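UDP-glucose 4-epimerase (Brucella ovis, PDB 4WOK) probably interconverts UDP-glucose and UDP-galactose by inverting the configuration at C4 of the sugar, with NAD bound as cofactor. Local coordinates at residues Cys128-Glu141 against Pro296-Glu308. The protein carries 2 engineered substitutions. Residues are numbered along the deposited sequence; the frame is centred on the assembly and turned at random.
Sequences CATYGVPSRLPIGE and PPALYADPALAAE
Ile139 and Ala301 form a single beta bridge. Ile139 N donates to Tyr300 O at 3.0 Å, in the plane of that carbonyl. Asp302 N returns a bond of 2.9 Å to Ile139 O, but from above the carbonyl plane. Pro138, which follows a cis peptide bond, sets its CB 3.6 Å from Tyr300 CE2 and its CG against Asp302 CB. Leu137 meets the same ring: its CB comes obliquely, 4.0 Å from Tyr300 OH, and its CD2 sits above one face, offset toward the rim.

The bridge ties the loop after strand 121-125 of the Rossmann-type NAD domain to the chain leading into helix 304-310. Pro303 is the N-cap of that helix. Just before it, Asp302 OD1 accepts from Ala304 N, an Asx turn.

Glu141 reaches this helix start, which would probably stabilise a negative charge on its carboxylate. Its CB lies 4.3 Å from Leu305 CD2, and its CG is slightly nearer. The chain then bends (chi2 84°), which brings CD and both carboxylate oxygens over Leu305 CB. A water accepts from Leu305 N and can donate to OE1 and Asp302 O, which probably share its hydrogens. A second water, which accepts from Ala306 N, lies 2.9 Å from Glu141 OE2 and can donate to it. Asn260 N, on strand 257-260, also donates to OE2.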
# COMPACT_ATOMS: atom_id res chain seq x y z
N CYS A 128 -6.16 -5.19 -2.61
CA CYS A 128 -7.04 -5.83 -3.57
C CYS A 128 -6.83 -7.35 -3.57
O CYS A 128 -7.54 -8.08 -4.26
CB CYS A 128 -6.83 -5.27 -4.98
SG CYS A 128 -7.54 -3.63 -5.22
N ALA A 129 -5.85 -7.81 -2.79
CA ALA A 129 -5.68 -9.25 -2.59
C ALA A 129 -6.90 -9.86 -1.88
O ALA A 129 -7.09 -11.07 -1.91
CB ALA A 129 -4.41 -9.53 -1.79
N THR A 130 -7.73 -9.02 -1.25
CA THR A 130 -8.92 -9.53 -0.58
C THR A 130 -9.92 -10.15 -1.57
O THR A 130 -10.72 -11.00 -1.19
CB THR A 130 -9.64 -8.42 0.21
OG1 THR A 130 -9.95 -7.33 -0.66
CG2 THR A 130 -8.77 -7.91 1.37
N TYR A 131 -9.86 -9.72 -2.83
CA TYR A 131 -10.80 -10.21 -3.85
C TYR A 131 -10.52 -11.64 -4.30
O TYR A 131 -11.45 -12.37 -4.67
CB TYR A 131 -10.80 -9.30 -5.08
CG TYR A 131 -11.31 -7.91 -4.81
CD1 TYR A 131 -12.61 -7.70 -4.37
CD2 TYR A 131 -10.50 -6.80 -5.01
CE1 TYR A 131 -13.09 -6.42 -4.13
CE2 TYR A 131 -10.97 -5.51 -4.77
CZ TYR A 131 -12.26 -5.34 -4.33
OH TYR A 131 -12.73 -4.07 -4.08
N GLY A 132 -9.25 -12.02 -4.31
CA GLY A 132 -8.85 -13.29 -4.89
C GLY A 132 -9.02 -13.23 -6.40
O GLY A 132 -8.78 -12.18 -7.01
N VAL A 133 -9.43 -14.34 -7.01
CA VAL A 133 -9.69 -14.36 -8.45
C VAL A 133 -11.08 -13.79 -8.74
O VAL A 133 -12.08 -14.28 -8.23
CB VAL A 133 -9.59 -15.79 -9.02
N PRO A 134 -11.14 -12.73 -9.56
CA PRO A 134 -12.37 -11.99 -9.84
C PRO A 134 -13.18 -12.59 -10.98
O PRO A 134 -12.70 -13.47 -11.69
CB PRO A 134 -11.87 -10.61 -10.23
CG PRO A 134 -10.59 -10.89 -10.92
CD PRO A 134 -9.98 -12.10 -10.23
N SER A 135 -14.40 -12.09 -11.16
CA SER A 135 -15.29 -12.57 -12.21
C SER A 135 -15.26 -11.65 -13.42
O SER A 135 -15.42 -12.10 -14.56
CB SER A 135 -16.71 -12.69 -11.68
OG SER A 135 -16.76 -13.56 -10.56
N ARG A 136 -15.06 -10.36 -13.19
CA ARG A 136 -15.01 -9.39 -14.28
C ARG A 136 -13.87 -8.40 -14.08
O ARG A 136 -13.43 -8.16 -12.95
CB ARG A 136 -16.34 -8.65 -14.41
N LEU A 137 -13.41 -7.81 -15.18
CA LEU A 137 -12.36 -6.80 -15.12
C LEU A 137 -12.85 -5.51 -15.76
O LEU A 137 -13.47 -5.53 -16.82
CB LEU A 137 -11.10 -7.30 -15.82
CG LEU A 137 -10.35 -8.42 -15.11
CD1 LEU A 137 -9.43 -9.14 -16.07
CD2 LEU A 137 -9.55 -7.86 -13.93
N PRO A 138 -12.56 -4.36 -15.12
CA PRO A 138 -11.78 -4.24 -13.88
C PRO A 138 -12.57 -4.66 -12.64
O PRO A 138 -13.78 -4.86 -12.72
CB PRO A 138 -11.45 -2.75 -13.83
CG PRO A 138 -12.56 -2.09 -14.59
CD PRO A 138 -12.97 -3.06 -15.65
N ILE A 139 -11.88 -4.80 -11.51
CA ILE A 139 -12.50 -5.33 -10.30
C ILE A 139 -13.22 -4.23 -9.52
O ILE A 139 -12.59 -3.33 -8.99
CB ILE A 139 -11.46 -6.00 -9.39
CG1 ILE A 139 -10.62 -7.00 -10.19
CG2 ILE A 139 -12.14 -6.66 -8.19
CD1 ILE A 139 -9.49 -7.62 -9.38
N GLY A 140 -14.55 -4.32 -9.45
CA GLY A 140 -15.34 -3.37 -8.69
C GLY A 140 -15.42 -3.80 -7.23
O GLY A 140 -15.12 -4.94 -6.91
N GLU A 141 -15.83 -2.89 -6.36
CA GLU A 141 -15.89 -3.19 -4.93
C GLU A 141 -16.99 -4.20 -4.62
O GLU A 141 -17.01 -4.80 -3.55
CB GLU A 141 -16.10 -1.92 -4.11
CG GLU A 141 -14.92 -0.96 -4.11
CD GLU A 141 -14.90 -0.04 -5.31
OE1 GLU A 141 -15.75 -0.19 -6.21
OE2 GLU A 141 -14.02 0.85 -5.35
N PRO A 296 -3.54 -15.73 -13.09
CA PRO A 296 -4.35 -14.78 -13.86
C PRO A 296 -3.53 -13.96 -14.83
O PRO A 296 -2.44 -13.50 -14.47
CB PRO A 296 -4.94 -13.88 -12.77
CG PRO A 296 -4.84 -14.66 -11.50
CD PRO A 296 -3.60 -15.48 -11.65
N PRO A 297 -4.04 -13.77 -16.05
CA PRO A 297 -3.37 -12.98 -17.08
C PRO A 297 -3.41 -11.50 -16.75
O PRO A 297 -2.50 -10.75 -17.12
CB PRO A 297 -4.18 -13.27 -18.35
CG PRO A 297 -5.09 -14.43 -17.99
CD PRO A 297 -5.32 -14.32 -16.53
N ALA A 298 -4.46 -11.07 -16.06
CA ALA A 298 -4.65 -9.65 -15.82
C ALA A 298 -5.43 -9.41 -14.54
O ALA A 298 -6.45 -10.05 -14.27
CB ALA A 298 -5.36 -8.99 -17.00
N LEU A 299 -4.92 -8.48 -13.73
CA LEU A 299 -5.60 -8.04 -12.52
C LEU A 299 -5.44 -6.53 -12.38
O LEU A 299 -4.33 -6.02 -12.35
CB LEU A 299 -5.03 -8.73 -11.29
CG LEU A 299 -5.14 -10.25 -11.15
CD1 LEU A 299 -4.33 -10.73 -9.96
CD2 LEU A 299 -6.60 -10.67 -11.02
N TYR A 300 -6.56 -5.82 -12.31
CA TYR A 300 -6.52 -4.39 -12.03
C TYR A 300 -7.89 -3.94 -11.53
O TYR A 300 -8.91 -4.56 -11.80
CB TYR A 300 -6.09 -3.59 -13.27
CG TYR A 300 -6.89 -3.88 -14.52
CD1 TYR A 300 -6.59 -4.97 -15.32
CD2 TYR A 300 -7.93 -3.04 -14.91
CE1 TYR A 300 -7.32 -5.24 -16.47
CE2 TYR A 300 -8.67 -3.30 -16.05
CZ TYR A 300 -8.35 -4.40 -16.83
OH TYR A 300 -9.07 -4.66 -17.97
N ALA A 301 -7.88 -2.84 -10.78
CA ALA A 301 -9.04 -2.40 -10.03
C ALA A 301 -9.85 -1.33 -10.75
O ALA A 301 -9.31 -0.54 -11.52
CB ALA A 301 -8.61 -1.89 -8.66
N ASP A 302 -11.15 -1.31 -10.48
CA ASP A 302 -12.05 -0.27 -10.96
C ASP A 302 -12.03 0.91 -9.98
O ASP A 302 -12.44 0.78 -8.83
CB ASP A 302 -13.47 -0.83 -11.10
CG ASP A 302 -14.40 0.10 -11.84
OD1 ASP A 302 -14.03 1.27 -12.08
OD2 ASP A 302 -15.52 -0.34 -12.17
N PRO A 303 -11.55 2.08 -10.44
CA PRO A 303 -11.36 3.24 -9.58
C PRO A 303 -12.55 4.21 -9.53
O PRO A 303 -12.41 5.30 -8.97
CB PRO A 303 -10.16 3.93 -10.21
CG PRO A 303 -10.37 3.70 -11.68
CD PRO A 303 -11.03 2.33 -11.80
N ALA A 304 -13.68 3.82 -10.10
CA ALA A 304 -14.82 4.74 -10.24
C ALA A 304 -15.42 5.15 -8.90
O ALA A 304 -15.76 6.32 -8.71
CB ALA A 304 -15.89 4.12 -11.12
N LEU A 305 -15.54 4.21 -7.96
CA LEU A 305 -16.17 4.52 -6.68
C LEU A 305 -15.37 5.53 -5.88
O LEU A 305 -15.93 6.43 -5.26
CB LEU A 305 -16.38 3.25 -5.86
CG LEU A 305 -17.26 3.47 -4.62
CD1 LEU A 305 -18.64 4.02 -5.03
CD2 LEU A 305 -17.38 2.20 -3.78
N ALA A 306 -14.05 5.39 -5.88
CA ALA A 306 -13.18 6.36 -5.23
C ALA A 306 -13.32 7.75 -5.84
O ALA A 306 -13.29 8.75 -5.12
CB ALA A 306 -11.72 5.90 -5.30
N ALA A 307 -13.48 7.82 -7.16
CA ALA A 307 -13.72 9.10 -7.83
C ALA A 307 -15.02 9.72 -7.34
O ALA A 307 -15.07 10.91 -7.03
CB ALA A 307 -13.76 8.91 -9.35
N GLU A 308 -16.06 8.91 -7.24
CA GLU A 308 -17.35 9.39 -6.78
C GLU A 308 -17.34 9.83 -5.32
O GLU A 308 -17.80 10.91 -4.98
CB GLU A 308 -18.42 8.33 -6.98
CG GLU A 308 -19.77 8.72 -6.38
CD GLU A 308 -20.84 7.65 -6.56
OE1 GLU A 308 -20.51 6.54 -7.03
OE2 GLU A 308 -22.01 7.92 -6.22
O HOH W 1 -12.70 3.10 -6.58
O HOH W 2 -14.93 1.68 -8.42